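Local coordinates for protein alpha-(N-acetylaminomethylene)succinic acid hydrolase (Mesorhizobium loti, PDB 3KXP) that catalyses the last step of vitamin B6 degradation, hydrolysing (E)-2-(acetamidomethylene)succinate to succinic semialdehyde, acetate, ammonia and carbon dioxide, at residues A[59-64]-A[99-104]; A[168-173]-A[246-251]. All blocks are in the same frame, centred on the assembly; numbering follows the deposited sequence.

Contact 1: residues A[59-64]-A[99-104]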
ATOM      1  N   THR A  59     -28.760  -3.556  17.710  1.00 30.82           N
ATOM      2  CA  THR A  59     -27.988  -4.612  18.349  1.00 29.92           C
ATOM      3  C   THR A  59     -27.362  -5.463  17.248  1.00 29.29           C
ATOM      4  O   THR A  59     -28.046  -5.878  16.303  1.00 26.86           O
ATOM      5  CB  THR A  59     -28.882  -5.498  19.255  1.00 33.48           C
ATOM      6  OG1 THR A  59     -29.441  -4.692  20.305  1.00 32.55           O
ATOM      7  CG2 THR A  59     -28.067  -6.644  19.875  1.00 31.29           C
ATOM      8  N   LEU A  60     -26.061  -5.721  17.372  1.00 27.37           N
ATOM      9  CA  LEU A  60     -25.343  -6.502  16.372  1.00 26.25           C
ATOM     10  C   LEU A  60     -24.678  -7.726  16.963  1.00 26.59           C
ATOM     11  O   LEU A  60     -24.256  -7.708  18.113  1.00 28.91           O
ATOM     12  CB  LEU A  60     -24.268  -5.637  15.708  1.00 23.70           C
ATOM     13  CG  LEU A  60     -24.740  -4.373  14.990  1.00 24.32           C
ATOM     14  CD1 LEU A  60     -23.538  -3.567  14.513  1.00 25.91           C
ATOM     15  CD2 LEU A  60     -25.632  -4.756  13.824  1.00 22.68           C
ATOM     16  N   ASN A  61     -24.585  -8.793  16.174  1.00 25.67           N
ATOM     17  CA  ASN A  61     -23.923 -10.015  16.618  1.00 25.27           C
ATOM     18  C   ASN A  61     -22.462  -9.936  16.165  1.00 26.85           C
ATOM     19  O   ASN A  61     -22.182  -9.495  15.049  1.00 26.85           O
ATOM     20  CB  ASN A  61     -24.581 -11.247  15.994  1.00 22.53           C
ATOM     21  CG  ASN A  61     -23.951 -12.542  16.470  1.00 22.85           C
ATOM     22  OD1 ASN A  61     -23.926 -12.818  17.665  1.00 20.99           O
ATOM     23  ND2 ASN A  61     -23.432 -13.343  15.535  1.00 19.44           N
ATOM     24  N   VAL A  62     -21.536 -10.348  17.025  1.00 28.21           N
ATOM     25  CA  VAL A  62     -20.121 -10.305  16.675  1.00 30.07           C
ATOM     26  C   VAL A  62     -19.391 -11.557  17.150  1.00 31.10           C
ATOM     27  O   VAL A  62     -19.896 -12.292  17.997  1.00 32.52           O
ATOM     28  CB  VAL A  62     -19.429  -9.049  17.277  1.00 30.66           C
ATOM     29  CG1 VAL A  62     -20.155  -7.789  16.828  1.00 28.63           C
ATOM     30  CG2 VAL A  62     -19.408  -9.129  18.793  1.00 30.09           C
ATOM     31  N   ARG A  63     -18.214 -11.795  16.575  1.00 31.27           N
ATOM     32  CA  ARG A  63     -17.366 -12.939  16.910  1.00 32.34           C
ATOM     33  C   ARG A  63     -16.020 -12.352  17.319  1.00 33.03           C
ATOM     34  O   ARG A  63     -15.367 -11.688  16.514  1.00 33.58           O
ATOM     35  CB  ARG A  63     -17.178 -13.840  15.687  1.00 31.32           C
ATOM     36  CG  ARG A  63     -18.465 -14.411  15.130  1.00 32.02           C
ATOM     37  CD  ARG A  63     -18.235 -15.119  13.802  1.00 28.73           C
ATOM     38  NE  ARG A  63     -19.458 -15.735  13.289  1.00 29.76           N
ATOM     39  CZ  ARG A  63     -19.829 -16.993  13.529  1.00 32.01           C
ATOM     40  NH1 ARG A  63     -19.065 -17.783  14.278  1.00 27.58           N
ATOM     41  NH2 ARG A  63     -20.966 -17.462  13.018  1.00 31.63           N
ATOM     42  N   GLU A  64     -15.603 -12.600  18.556  1.00 33.17           N
ATOM     43  CA  GLU A  64     -14.351 -12.041  19.046  1.00 36.38           C
ATOM     44  C   GLU A  64     -13.283 -13.061  19.383  1.00 35.87           C
ATOM     45  O   GLU A  64     -13.579 -14.206  19.717  1.00 36.05           O
ATOM     46  CB  GLU A  64     -14.592 -11.218  20.309  1.00 39.46           C
ATOM     47  CG  GLU A  64     -15.729 -10.222  20.247  1.00 46.69           C
ATOM     48  CD  GLU A  64     -15.978  -9.573  21.606  1.00 50.85           C
ATOM     49  OE1 GLU A  64     -15.027  -8.967  22.155  1.00 52.22           O
ATOM     50  OE2 GLU A  64     -17.117  -9.677  22.125  1.00 52.24           O
ATOM     51  N   ALA A  99     -15.355  -9.929  14.056  1.00 26.26           N
ATOM     52  CA  ALA A  99     -16.123  -9.933  12.816  1.00 25.48           C
ATOM     53  C   ALA A  99     -17.541  -9.517  13.184  1.00 26.13           C
ATOM     54  O   ALA A  99     -18.079  -9.968  14.193  1.00 27.96           O
ATOM     55  CB  ALA A  99     -16.122 -11.325  12.198  1.00 27.31           C
ATOM     56  N   VAL A 100     -18.152  -8.670  12.368  1.00 25.23           N
ATOM     57  CA  VAL A 100     -19.493  -8.181  12.665  1.00 24.34           C
ATOM     58  C   VAL A 100     -20.575  -8.594  11.685  1.00 25.86           C
ATOM     59  O   VAL A 100     -20.436  -8.410  10.473  1.00 25.19           O
ATOM     60  CB  VAL A 100     -19.519  -6.626  12.715  1.00 24.80           C
ATOM     61  CG1 VAL A 100     -20.893  -6.136  13.105  1.00 21.48           C
ATOM     62  CG2 VAL A 100     -18.457  -6.113  13.674  1.00 23.50           C
ATOM     63  N   ASP A 101     -21.659  -9.154  12.209  1.00 25.14           N
ATOM     64  CA  ASP A 101     -22.787  -9.500  11.362  1.00 24.13           C
ATOM     65  C   ASP A 101     -23.425  -8.134  11.202  1.00 24.29           C
ATOM     66  O   ASP A 101     -23.815  -7.513  12.188  1.00 25.70           O
ATOM     67  CB  ASP A 101     -23.744 -10.452  12.082  1.00 22.47           C
ATOM     68  CG  ASP A 101     -23.295 -11.894  11.997  1.00 23.32           C
ATOM     69  OD1 ASP A 101     -23.906 -12.755  12.666  1.00 23.05           O
ATOM     70  OD2 ASP A 101     -22.332 -12.165  11.244  1.00 23.65           O
ATOM     71  N   GLN A 102     -23.511  -7.634   9.980  1.00 22.82           N
ATOM     72  CA  GLN A 102     -24.089  -6.316   9.822  1.00 23.12           C
ATOM     73  C   GLN A 102     -25.614  -6.361   9.772  1.00 23.57           C
ATOM     74  O   GLN A 102     -26.207  -7.420   9.561  1.00 21.69           O
ATOM     75  CB  GLN A 102     -23.487  -5.648   8.592  1.00 21.93           C
ATOM     76  CG  GLN A 102     -21.976  -5.527   8.728  1.00 22.57           C
ATOM     77  CD  GLN A 102     -21.299  -5.125   7.446  1.00 23.71           C
ATOM     78  OE1 GLN A 102     -21.066  -3.939   7.193  1.00 23.79           O
ATOM     79  NE2 GLN A 102     -20.991  -6.113   6.613  1.00 20.43           N
ATOM     80  N   ARG A 103     -26.241  -5.210   9.999  1.00 22.61           N
ATOM     81  CA  ARG A 103     -27.689  -5.128  10.001  1.00 23.09           C
ATOM     82  C   ARG A 103     -28.310  -5.848   8.812  1.00 23.53           C
ATOM     83  O   ARG A 103     -27.832  -5.744   7.681  1.00 23.49           O
ATOM     84  CB  ARG A 103     -28.142  -3.668  10.011  1.00 23.45           C
ATOM     85  CG  ARG A 103     -27.824  -2.898   8.741  1.00 23.60           C
ATOM     86  CD  ARG A 103     -28.573  -1.585   8.753  1.00 23.30           C
ATOM     87  NE  ARG A 103     -28.275  -0.830   9.967  1.00 25.16           N
ATOM     88  CZ  ARG A 103     -29.096   0.052  10.521  1.00 23.14           C
ATOM     89  NH1 ARG A 103     -28.739   0.692  11.626  1.00 24.11           N
ATOM     90  NH2 ARG A 103     -30.280   0.281   9.981  1.00 23.30           N
ATOM     91  N   GLY A 104     -29.384  -6.581   9.089  1.00 24.06           N
ATOM     92  CA  GLY A 104     -30.080  -7.324   8.056  1.00 22.52           C
ATOM     93  C   GLY A 104     -29.466  -8.691   7.810  1.00 22.79           C
ATOM     94  O   GLY A 104     -30.038  -9.511   7.089  1.00 22.07           O
TER
HETATM   95  O   HOH W   1     -22.773 -15.083  11.751  1.00 32.48           O
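Asn-61 and Asp-101 grip each other twice, once through the backbone and once through side chains that lie alongside each other. Asp-101 N donates to Asn-61 O at 2.9 Å, and Asn-61 ND2 reaches Asp-101 OD1 at 3.0 Å. The oxygen lies close to the amide plane, but the amide meets the carboxylate from above its plane, the two groups being turned 46° apart. With CG of Asn-61 anti to its backbone N (chi1 -178°), the amide swings over to the carboxylate. Next along the antiparallel strands, Val-62 and Val-100 form a non-hydrogen-bonded pair, CG1 of Val-62 lying 4.0 Å from CG2 of Val-100. Arg-63 and Ala-99 form the hydrogen-bonded pair, with Arg-63 N and Ala-99 O 3.0 Å apart and the reciprocal bond beside it. At the other end Leu-60 covers the departing chain, its CD1 against Val-100 CG1 and its CD2 3.7 Å from Asp-101 O. Farther out, a water donates to Asp-101 OD1 and accepts from Arg-63 NH2. Ser-81 OG bonds both Asp-101 OD2 and Arg-63 NE, and Glu-85 forms a salt bridge with Arg-63. Asp-101, though buried, thus has its carboxylate held by several polar partners; the amide, serine and water bonds, with the guanidinium nearby, would be expected to stabilise its negative charge.

Contact 2: residues A[168-173]-A[246-251]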
ATOM      1  N   THR A 168     -15.085  -0.179  -5.066  1.00 20.70           N
ATOM      2  CA  THR A 168     -14.604   1.172  -5.290  1.00 19.20           C
ATOM      3  C   THR A 168     -15.710   1.993  -5.942  1.00 19.42           C
ATOM      4  O   THR A 168     -16.798   1.485  -6.213  1.00 18.43           O
ATOM      5  CB  THR A 168     -13.427   1.141  -6.272  1.00 20.58           C
ATOM      6  OG1 THR A 168     -13.893   0.625  -7.529  1.00 19.82           O
ATOM      7  CG2 THR A 168     -12.296   0.244  -5.746  1.00 18.36           C
ATOM      8  N   PRO A 169     -15.446   3.278  -6.198  1.00 19.55           N
ATOM      9  CA  PRO A 169     -16.487   4.077  -6.843  1.00 21.01           C
ATOM     10  C   PRO A 169     -16.411   3.696  -8.319  1.00 23.04           C
ATOM     11  O   PRO A 169     -15.581   2.865  -8.698  1.00 22.70           O
ATOM     12  CB  PRO A 169     -16.021   5.519  -6.618  1.00 20.86           C
ATOM     13  CG  PRO A 169     -15.002   5.427  -5.493  1.00 19.68           C
ATOM     14  CD  PRO A 169     -14.316   4.125  -5.781  1.00 20.64           C
ATOM     15  N   TYR A 170     -17.273   4.286  -9.141  1.00 24.17           N
ATOM     16  CA  TYR A 170     -17.266   4.043 -10.581  1.00 25.36           C
ATOM     17  C   TYR A 170     -17.685   2.659 -11.081  1.00 27.18           C
ATOM     18  O   TYR A 170     -17.500   2.352 -12.258  1.00 29.83           O
ATOM     19  CB  TYR A 170     -15.884   4.362 -11.155  1.00 24.96           C
ATOM     20  CG  TYR A 170     -15.344   5.711 -10.761  1.00 25.88           C
ATOM     21  CD1 TYR A 170     -14.238   5.822  -9.912  1.00 24.26           C
ATOM     22  CD2 TYR A 170     -15.939   6.887 -11.230  1.00 26.60           C
ATOM     23  CE1 TYR A 170     -13.740   7.076  -9.537  1.00 24.97           C
ATOM     24  CE2 TYR A 170     -15.450   8.145 -10.863  1.00 25.17           C
ATOM     25  CZ  TYR A 170     -14.355   8.233 -10.017  1.00 25.73           C
ATOM     26  OH  TYR A 170     -13.892   9.475  -9.639  1.00 29.10           O
ATOM     27  N   ILE A 171     -18.232   1.816 -10.213  1.00 27.28           N
ATOM     28  CA  ILE A 171     -18.672   0.493 -10.649  1.00 26.06           C
ATOM     29  C   ILE A 171     -19.756   0.692 -11.712  1.00 26.89           C
ATOM     30  O   ILE A 171     -20.668   1.495 -11.524  1.00 27.81           O
ATOM     31  CB  ILE A 171     -19.242  -0.306  -9.468  1.00 23.92           C
ATOM     32  CG1 ILE A 171     -18.136  -0.527  -8.430  1.00 23.93           C
ATOM     33  CG2 ILE A 171     -19.820  -1.624  -9.955  1.00 22.13           C
ATOM     34  CD1 ILE A 171     -18.592  -1.251  -7.185  1.00 22.40           C
ATOM     35  N   GLU A 172     -19.661  -0.023 -12.830  1.00 27.78           N
ATOM     36  CA  GLU A 172     -20.651   0.142 -13.894  1.00 29.44           C
ATOM     37  C   GLU A 172     -22.024  -0.435 -13.576  1.00 28.77           C
ATOM     38  O   GLU A 172     -22.154  -1.433 -12.866  1.00 27.93           O
ATOM     39  CB  GLU A 172     -20.137  -0.438 -15.218  1.00 30.93           C
ATOM     40  CG  GLU A 172     -19.472  -1.784 -15.096  1.00 38.44           C
ATOM     41  CD  GLU A 172     -17.964  -1.693 -14.884  1.00 38.88           C
ATOM     42  OE1 GLU A 172     -17.408  -2.660 -14.327  1.00 41.95           O
ATOM     43  OE2 GLU A 172     -17.336  -0.683 -15.283  1.00 38.04           O
ATOM     44  N   THR A 173     -23.046   0.219 -14.116  1.00 29.09           N
ATOM     45  CA  THR A 173     -24.434  -0.176 -13.915  1.00 31.10           C
ATOM     46  C   THR A 173     -24.702  -1.667 -14.131  1.00 31.18           C
ATOM     47  O   THR A 173     -25.397  -2.304 -13.335  1.00 28.99           O
ATOM     48  CB  THR A 173     -25.358   0.630 -14.847  1.00 32.67           C
ATOM     49  OG1 THR A 173     -25.206   2.027 -14.572  1.00 35.74           O
ATOM     50  CG2 THR A 173     -26.814   0.240 -14.635  1.00 34.72           C
ATOM     51  N   ASP A 246     -23.529   6.976  -5.175  1.00 29.15           N
ATOM     52  CA  ASP A 246     -22.239   7.555  -5.503  1.00 29.63           C
ATOM     53  C   ASP A 246     -21.265   7.400  -4.339  1.00 28.54           C
ATOM     54  O   ASP A 246     -21.500   7.908  -3.245  1.00 26.20           O
ATOM     55  CB  ASP A 246     -22.427   9.036  -5.867  1.00 31.84           C
ATOM     56  CG  ASP A 246     -21.161   9.679  -6.412  1.00 34.43           C
ATOM     57  OD1 ASP A 246     -20.218   8.945  -6.783  1.00 34.74           O
ATOM     58  OD2 ASP A 246     -21.120  10.925  -6.482  1.00 37.61           O
ATOM     59  N   LEU A 247     -20.166   6.696  -4.595  1.00 27.82           N
ATOM     60  CA  LEU A 247     -19.148   6.442  -3.587  1.00 26.16           C
ATOM     61  C   LEU A 247     -17.933   7.369  -3.729  1.00 25.45           C
ATOM     62  O   LEU A 247     -16.989   7.293  -2.938  1.00 26.82           O
ATOM     63  CB  LEU A 247     -18.709   4.975  -3.682  1.00 24.87           C
ATOM     64  CG  LEU A 247     -17.966   4.384  -2.483  1.00 25.31           C
ATOM     65  CD1 LEU A 247     -18.785   4.597  -1.210  1.00 23.17           C
ATOM     66  CD2 LEU A 247     -17.712   2.904  -2.722  1.00 23.57           C
ATOM     67  N   VAL A 248     -17.967   8.247  -4.730  1.00 24.68           N
ATOM     68  CA  VAL A 248     -16.868   9.179  -4.990  1.00 24.03           C
ATOM     69  C   VAL A 248     -16.530  10.078  -3.795  1.00 23.38           C
ATOM     70  O   VAL A 248     -15.365  10.192  -3.410  1.00 23.28           O
ATOM     71  CB  VAL A 248     -17.173  10.057  -6.240  1.00 24.61           C
ATOM     72  CG1 VAL A 248     -16.130  11.158  -6.392  1.00 24.42           C
ATOM     73  CG2 VAL A 248     -17.184   9.190  -7.483  1.00 23.19           C
ATOM     74  N   PRO A 249     -17.540  10.730  -3.191  1.00 23.22           N
ATOM     75  CA  PRO A 249     -17.274  11.604  -2.037  1.00 22.50           C
ATOM     76  C   PRO A 249     -16.515  10.888  -0.918  1.00 24.02           C
ATOM     77  O   PRO A 249     -15.585  11.441  -0.332  1.00 23.80           O
ATOM     78  CB  PRO A 249     -18.673  12.030  -1.602  1.00 23.35           C
ATOM     79  CG  PRO A 249     -19.423  12.070  -2.906  1.00 22.57           C
ATOM     80  CD  PRO A 249     -18.960  10.793  -3.584  1.00 22.60           C
ATOM     81  N   ALA A 250     -16.911   9.648  -0.634  1.00 24.92           N
ATOM     82  CA  ALA A 250     -16.269   8.858   0.410  1.00 24.47           C
ATOM     83  C   ALA A 250     -14.790   8.573   0.117  1.00 24.97           C
ATOM     84  O   ALA A 250     -13.950   8.674   1.008  1.00 25.68           O
ATOM     85  CB  ALA A 250     -17.024   7.555   0.614  1.00 22.71           C
ATOM     86  N   TYR A 251     -14.457   8.204  -1.113  1.00 24.88           N
ATOM     87  CA  TYR A 251     -13.051   7.954  -1.421  1.00 27.94           C
ATOM     88  C   TYR A 251     -12.292   9.269  -1.558  1.00 27.21           C
ATOM     89  O   TYR A 251     -11.127   9.362  -1.189  1.00 28.31           O
ATOM     90  CB  TYR A 251     -12.894   7.135  -2.705  1.00 27.40           C
ATOM     91  CG  TYR A 251     -12.879   5.638  -2.483  1.00 27.18           C
ATOM     92  CD1 TYR A 251     -14.055   4.933  -2.232  1.00 27.67           C
ATOM     93  CD2 TYR A 251     -11.686   4.921  -2.558  1.00 27.45           C
ATOM     94  CE1 TYR A 251     -14.044   3.545  -2.071  1.00 27.95           C
ATOM     95  CE2 TYR A 251     -11.662   3.538  -2.398  1.00 27.42           C
ATOM     96  CZ  TYR A 251     -12.845   2.855  -2.159  1.00 27.80           C
ATOM     97  OH  TYR A 251     -12.827   1.483  -2.049  1.00 27.82           O
TER
HETATM   98  O   HOH W   2     -19.680   5.350  -7.236  1.00 27.22           O
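Pro-169 lies over one face of the Tyr-251 ring: its CD sits 3.8 Å from the ring centroid and 16° off the normal, a CH-pi contact offset toward the rim. The neighbouring CG presses on the same ring, 3.4 Å from Tyr-251 CD1, while CB turns to the residue just before the helix, 4.0 Å from Leu-247 CB. The phenol end of Tyr-251 passes beside Thr-168, and its OH bonds to the carbonyl of Phe-167. A phenylalanine in place of Tyr-251 would lack the hydroxyl and would probably leave the Phe-167 carbonyl without this partner. Thr-168 has OG1 between its backbone N and carbonyl carbon (chi1 62°), where it bonds to Pro-169 O at 3.0 Å in the carbonyl plane; CG2 is thereby directed to the tyrosine hydroxyl. Tyr-170 crosses Val-248 at a slant, CZ 3.9 Å from CG2. That methyl stands anti to the carbonyl carbon of Val-248, CG1 being anti to the backbone N (chi1 172°), and it also meets Pro-169 CB. One water joins the backbones, accepting from Tyr-170 N at 3.2 Å and from Leu-247 N at 3.0 Å. Asp-246 OD1 caps the beginning of helix 248-253 by accepting from Val-248 N. Helix 143-154 packs on Leu-247 and Tyr-251. In this alpha/beta hydrolase fold, the contact fastens the loop after strand 159-165, just past the inferred active-site Asp-166, to helix 248-253, which precedes strand 258-263.

Contact 1 closes before contact 2 opens along the chain, and the two lie on opposite sides of the chain's centre, about 25 Å between centres and about 12 Å between nearest atoms. Contact 1 lies within the eight-stranded mixed sheet, joining strands 59-65 and 96-100 near its antiparallel edge; contact 2 lies outside the sheet, in the segments that follow strand 159-165 and precede strand 258-263. Strands 70-74 and 136-141 run between, the latter leading to the inferred nucleophile Ser-142. The contacts thus join neighbouring chain segments on two sides of the nucleophile strand, with helix 143-154 touched by side chains from both.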